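Local structure of putative esterase/lipase/thioesterase (Silicibacter sp., 2PBL) at residues V163-L175 against G212-L226. The protein is a putative esterase, lipase or thioesterase of the alpha/beta-hydrolase fold, and probably hydrolyses ester or thioester bonds. Residues are numbered along the deposited sequence; the frame is centred on the assembly and turned at random.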
loop_
_atom_site.group_PDB
_atom_site.type_symbol
_atom_site.label_atom_id
_atom_site.label_comp_id
_atom_site.label_asym_id
_atom_site.label_seq_id
_atom_site.Cartn_x
_atom_site.Cartn_y
_atom_site.Cartn_z
ATOM N N VAL A 163 -3.656 -9.067 -5.268
ATOM C CA VAL A 163 -3.514 -7.654 -4.925
ATOM C C VAL A 163 -4.610 -7.331 -3.912
ATOM O O VAL A 163 -5.810 -7.490 -4.217
ATOM C CB VAL A 163 -3.589 -6.678 -6.126
ATOM C CG1 VAL A 163 -3.396 -5.264 -5.602
ATOM C CG2 VAL A 163 -2.522 -6.998 -7.136
ATOM N N VAL A 164 -4.178 -6.835 -2.742
ATOM C CA VAL A 164 -5.066 -6.501 -1.602
ATOM C C VAL A 164 -4.841 -5.063 -1.159
ATOM O O VAL A 164 -4.009 -4.788 -0.272
ATOM C CB VAL A 164 -4.896 -7.469 -0.390
ATOM C CG1 VAL A 164 -5.932 -7.158 0.712
ATOM C CG2 VAL A 164 -5.032 -8.901 -0.848
ATOM N N PRO A 165 -5.578 -4.121 -1.776
ATOM C CA PRO A 165 -5.543 -2.702 -1.383
ATOM C C PRO A 165 -6.393 -2.538 -0.155
ATOM O O PRO A 165 -7.565 -2.943 -0.154
ATOM C CB PRO A 165 -6.254 -2.009 -2.556
ATOM C CG PRO A 165 -6.285 -3.013 -3.653
ATOM C CD PRO A 165 -6.449 -4.288 -2.968
ATOM N N ILE A 166 -5.765 -2.063 0.914
ATOM C CA ILE A 166 -6.397 -1.944 2.180
ATOM C C ILE A 166 -6.805 -0.472 2.304
ATOM O O ILE A 166 -5.947 0.425 2.312
ATOM C CB ILE A 166 -5.421 -2.329 3.294
ATOM C CG1 ILE A 166 -4.869 -3.763 3.078
ATOM C CG2 ILE A 166 -6.115 -2.176 4.617
ATOM C CD1 ILE A 166 -3.567 -4.092 3.985
ATOM N N SER A 167 -8.109 -0.220 2.370
ATOM C CA SER A 167 -8.626 1.135 2.493
ATOM C C SER A 167 -8.037 2.029 1.397
ATOM O O SER A 167 -7.500 3.110 1.665
ATOM C CB SER A 167 -8.290 1.666 3.876
ATOM O OG SER A 167 -8.600 0.680 4.870
ATOM N N PRO A 168 -8.185 1.600 0.121
ATOM C CA PRO A 168 -7.587 2.359 -0.960
ATOM C C PRO A 168 -8.298 3.671 -1.383
ATOM O O PRO A 168 -9.503 3.886 -1.151
ATOM C CB PRO A 168 -7.717 1.397 -2.147
ATOM C CG PRO A 168 -9.027 0.662 -1.838
ATOM C CD PRO A 168 -8.876 0.385 -0.360
ATOM N N LEU A 169 -7.514 4.541 -1.983
ATOM C CA LEU A 169 -8.063 5.656 -2.755
ATOM C C LEU A 169 -8.155 5.145 -4.197
ATOM O O LEU A 169 -7.102 4.951 -4.855
ATOM C CB LEU A 169 -7.158 6.868 -2.650
ATOM C CG LEU A 169 -7.262 7.283 -1.162
ATOM C CD1 LEU A 169 -6.026 7.810 -0.550
ATOM C CD2 LEU A 169 -8.441 8.248 -1.036
ATOM N N SER A 170 -9.380 4.999 -4.716
ATOM C CA SER A 170 -9.608 4.445 -6.054
ATOM C C SER A 170 -10.022 5.445 -7.121
ATOM O O SER A 170 -9.878 5.186 -8.334
ATOM C CB SER A 170 -10.634 3.328 -5.984
ATOM O OG SER A 170 -11.892 3.820 -5.572
ATOM N N ASP A 171 -10.531 6.584 -6.647
ATOM C CA ASP A 171 -10.983 7.645 -7.489
ATOM C C ASP A 171 -10.358 8.862 -6.857
ATOM O O ASP A 171 -10.651 9.204 -5.686
ATOM C CB ASP A 171 -12.506 7.681 -7.459
ATOM C CG ASP A 171 -13.090 8.687 -8.445
ATOM O OD1 ASP A 171 -12.351 9.539 -8.978
ATOM O OD2 ASP A 171 -14.300 8.622 -8.661
ATOM N N LEU A 172 -9.411 9.468 -7.565
ATOM C CA LEU A 172 -8.779 10.657 -7.029
ATOM C C LEU A 172 -9.535 11.969 -7.293
ATOM O O LEU A 172 -9.155 12.992 -6.746
ATOM C CB LEU A 172 -7.358 10.766 -7.558
ATOM C CG LEU A 172 -6.464 9.528 -7.336
ATOM C CD1 LEU A 172 -4.984 9.910 -7.695
ATOM C CD2 LEU A 172 -6.534 8.969 -5.944
ATOM N N ARG A 173 -10.577 11.947 -8.102
ATOM C CA ARG A 173 -11.310 13.188 -8.420
ATOM C C ARG A 173 -11.801 13.966 -7.194
ATOM O O ARG A 173 -11.654 15.182 -7.125
ATOM C CB ARG A 173 -12.500 12.903 -9.298
ATOM C CG ARG A 173 -12.203 12.461 -10.741
ATOM C CD ARG A 173 -13.521 11.858 -11.214
ATOM N NE ARG A 173 -13.508 11.338 -12.561
ATOM C CZ ARG A 173 -13.576 10.049 -12.917
ATOM N NH1 ARG A 173 -13.560 9.763 -14.213
ATOM N NH2 ARG A 173 -13.672 9.046 -12.032
ATOM N N PRO A 174 -12.364 13.276 -6.202
ATOM C CA PRO A 174 -12.831 14.061 -5.047
ATOM C C PRO A 174 -11.717 14.741 -4.265
ATOM O O PRO A 174 -11.993 15.664 -3.508
ATOM C CB PRO A 174 -13.539 13.010 -4.169
ATOM C CG PRO A 174 -13.714 11.826 -5.026
ATOM C CD PRO A 174 -12.629 11.841 -6.024
ATOM N N LEU A 175 -10.453 14.310 -4.441
ATOM C CA LEU A 175 -9.349 14.966 -3.762
ATOM C C LEU A 175 -9.067 16.363 -4.285
ATOM O O LEU A 175 -8.383 17.131 -3.608
ATOM C CB LEU A 175 -8.066 14.142 -3.814
ATOM C CG LEU A 175 -8.178 12.743 -3.254
ATOM C CD1 LEU A 175 -6.832 12.088 -3.385
ATOM C CD2 LEU A 175 -8.627 12.796 -1.786
ATOM N N GLY A 212 -11.983 -1.062 6.593
ATOM C CA GLY A 212 -12.511 -1.160 7.944
ATOM C C GLY A 212 -13.952 -0.708 8.062
ATOM O O GLY A 212 -14.344 0.329 7.518
ATOM N N GLY A 213 -14.749 -1.505 8.768
ATOM C CA GLY A 213 -16.168 -1.234 8.970
ATOM C C GLY A 213 -16.519 0.093 9.638
ATOM O O GLY A 213 -17.558 0.689 9.339
ATOM N N ALA A 214 -15.642 0.547 10.509
ATOM C CA ALA A 214 -15.823 1.798 11.234
ATOM C C ALA A 214 -15.108 2.948 10.563
ATOM O O ALA A 214 -14.871 3.945 11.209
ATOM C CB ALA A 214 -15.300 1.630 12.690
ATOM N N GLU A 215 -14.735 2.824 9.280
ATOM C CA GLU A 215 -13.992 3.880 8.623
ATOM C C GLU A 215 -14.872 4.996 8.177
ATOM O O GLU A 215 -16.099 4.863 8.181
ATOM C CB GLU A 215 -13.181 3.356 7.439
ATOM C CG GLU A 215 -11.918 2.634 7.895
ATOM C CD GLU A 215 -10.880 2.477 6.776
ATOM O OE1 GLU A 215 -10.567 3.504 6.135
ATOM O OE2 GLU A 215 -10.400 1.328 6.561
ATOM N N ARG A 216 -14.227 6.102 7.796
ATOM C CA ARG A 216 -14.919 7.279 7.255
ATOM C C ARG A 216 -15.776 6.840 6.083
ATOM O O ARG A 216 -15.363 5.968 5.289
ATOM C CB ARG A 216 -13.910 8.337 6.765
ATOM C CG ARG A 216 -12.893 8.830 7.779
ATOM C CD ARG A 216 -13.572 9.606 8.880
ATOM N NE ARG A 216 -14.120 10.850 8.346
ATOM C CZ ARG A 216 -15.273 11.377 8.729
ATOM N NH1 ARG A 216 -15.680 12.501 8.201
ATOM N NH2 ARG A 216 -16.037 10.774 9.625
ATOM N N PRO A 217 -16.993 7.379 5.985
ATOM C CA PRO A 217 -17.827 7.097 4.826
ATOM C C PRO A 217 -17.094 7.202 3.465
ATOM O O PRO A 217 -17.331 6.364 2.581
ATOM C CB PRO A 217 -18.903 8.178 4.935
ATOM C CG PRO A 217 -19.078 8.328 6.364
ATOM C CD PRO A 217 -17.719 8.250 6.948
ATOM N N ALA A 218 -16.247 8.219 3.326
ATOM C CA ALA A 218 -15.440 8.436 2.099
ATOM C C ALA A 218 -14.600 7.181 1.752
ATOM O O ALA A 218 -14.504 6.794 0.592
ATOM C CB ALA A 218 -14.534 9.598 2.302
ATOM N N PHE A 219 -13.987 6.569 2.754
ATOM C CA PHE A 219 -13.181 5.355 2.523
ATOM C C PHE A 219 -14.008 4.125 2.213
ATOM O O PHE A 219 -13.570 3.277 1.428
ATOM C CB PHE A 219 -12.151 5.113 3.618
ATOM C CG PHE A 219 -10.944 5.989 3.458
ATOM C CD1 PHE A 219 -10.922 7.286 3.984
ATOM C CD2 PHE A 219 -9.865 5.566 2.700
ATOM C CE1 PHE A 219 -9.813 8.095 3.803
ATOM C CE2 PHE A 219 -8.772 6.401 2.485
ATOM C CZ PHE A 219 -8.735 7.646 3.039
ATOM N N LEU A 220 -15.177 4.001 2.834
ATOM C CA LEU A 220 -16.079 2.937 2.483
ATOM C C LEU A 220 -16.530 3.100 1.029
ATOM O O LEU A 220 -16.637 2.113 0.274
ATOM C CB LEU A 220 -17.287 2.918 3.446
ATOM C CG LEU A 220 -16.961 2.512 4.872
ATOM C CD1 LEU A 220 -18.199 2.691 5.747
ATOM C CD2 LEU A 220 -16.472 1.079 4.927
ATOM N N ASP A 221 -16.757 4.340 0.614
ATOM C CA ASP A 221 -17.140 4.634 -0.766
ATOM C C ASP A 221 -15.991 4.316 -1.754
ATOM O O ASP A 221 -16.183 3.632 -2.753
ATOM C CB ASP A 221 -17.548 6.107 -0.916
ATOM C CG ASP A 221 -18.825 6.431 -0.148
ATOM O OD1 ASP A 221 -19.467 5.463 0.299
ATOM O OD2 ASP A 221 -19.147 7.634 0.052
ATOM N N GLN A 222 -14.815 4.818 -1.436
ATOM C CA GLN A 222 -13.626 4.563 -2.243
ATOM C C GLN A 222 -13.428 3.043 -2.454
ATOM O O GLN A 222 -13.051 2.610 -3.539
ATOM C CB GLN A 222 -12.388 5.186 -1.577
ATOM C CG GLN A 222 -12.311 6.711 -1.634
ATOM C CD GLN A 222 -11.901 7.258 -2.983
ATOM O OE1 GLN A 222 -11.584 6.515 -3.911
ATOM N NE2 GLN A 222 -11.936 8.574 -3.105
ATOM N N ALA A 223 -13.726 2.238 -1.442
ATOM C CA ALA A 223 -13.561 0.793 -1.541
ATOM C C ALA A 223 -14.561 0.171 -2.503
ATOM O O ALA A 223 -14.184 -0.555 -3.404
ATOM C CB ALA A 223 -13.645 0.154 -0.170
ATOM N N ILE A 224 -15.844 0.436 -2.300
ATOM C CA ILE A 224 -16.893 -0.125 -3.135
ATOM C C ILE A 224 -16.778 0.371 -4.581
ATOM O O ILE A 224 -17.131 -0.362 -5.517
ATOM C CB ILE A 224 -18.308 0.127 -2.521
ATOM C CG1 ILE A 224 -19.406 -0.656 -3.264
ATOM C CG2 ILE A 224 -18.676 1.577 -2.551
ATOM C CD1 ILE A 224 -19.368 -2.115 -3.088
ATOM N N TRP A 225 -16.301 1.604 -4.784
ATOM C CA TRP A 225 -16.054 2.045 -6.145
ATOM C C TRP A 225 -15.071 1.133 -6.876
ATOM O O TRP A 225 -15.326 0.791 -8.056
ATOM C CB TRP A 225 -15.606 3.481 -6.258
ATOM C CG TRP A 225 -16.686 4.452 -5.906
ATOM C CD1 TRP A 225 -18.039 4.304 -6.098
ATOM C CD2 TRP A 225 -16.501 5.741 -5.325
ATOM N NE1 TRP A 225 -18.696 5.419 -5.637
ATOM C CE2 TRP A 225 -17.780 6.311 -5.152
ATOM C CE3 TRP A 225 -15.387 6.461 -4.922
ATOM C CZ2 TRP A 225 -17.961 7.589 -4.603
ATOM C CZ3 TRP A 225 -15.560 7.736 -4.374
ATOM C CH2 TRP A 225 -16.852 8.276 -4.209
ATOM N N LEU A 226 -14.002 0.723 -6.176
ATOM C CA LEU A 226 -12.984 -0.169 -6.766
ATOM C C LEU A 226 -13.585 -1.561 -7.010
ATOM O O LEU A 226 -13.417 -2.185 -8.084
ATOM C CB LEU A 226 -11.714 -0.245 -5.875
ATOM C CG LEU A 226 -10.540 -0.983 -6.561
ATOM C CD1 LEU A 226 -10.237 -0.447 -7.947
ATOM C CD2 LEU A 226 -9.263 -1.024 -5.726
HETATM O O HOH W 1 -11.158 2.651 0.766
#
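Gln-222, on the helix that starts at Pro-217, turns its carboxamide into the loop at Ser-170 and Asp-171 and pairs with backbone there. A bend of the Gln-222 chain at chi2 (-76°) brings OE1 within bonding distance of two successive amides. Ser-170 N donates to Gln-222 OE1 at 2.8 Å from above the carbonyl plane, 40° out of it. Asp-171 N meets the same OE1 of Gln-222 at 2.9 Å, in that plane on a lone pair. From the other corner Gln-222 NE2 donates to Asp-171 O at 3.0 Å, nearly in the amide plane; three bonds thus fix the flip of the group, and Tyr-8 OH is a further partner of NE2. With alanine in place of this glutamine, the amides of Ser-170 and Asp-171 would probably lose their shared acceptor and Asp-171 O its donor. Ser-170 answers in the reverse direction, its OG, set between N and the carbonyl carbon (chi1 64°), donating to the helix carbonyl Gln-222 O at 2.6 Å, while its CB rests on CB of Leu-226. In this alpha/beta-hydrolase fold the loop leaves the C-terminal end of parallel strand 160-166, and the helix follows the neighbouring strand 206-212 at the end where the active site normally lies. Ser-167 OG donates to the syn lone pair of Glu-215 OE2 at 2.6 Å, and Gly-212 N reaches the same oxygen on the anti side, tilted out of the carboxylate plane; Glu-215 OE1 is hydrogen-bonded to His-242 ND1, consistent with Glu-215 serving as the acid of a Ser-His-Glu triad with Ser-137. Beside it, the Phe-219 ring turns an edge to Ser-167 O, and CE2 meets CD2 of Leu-169 at 4.0 Å. One water donates to both Pro-168 O and Phe-219 O, bridging loop to helix.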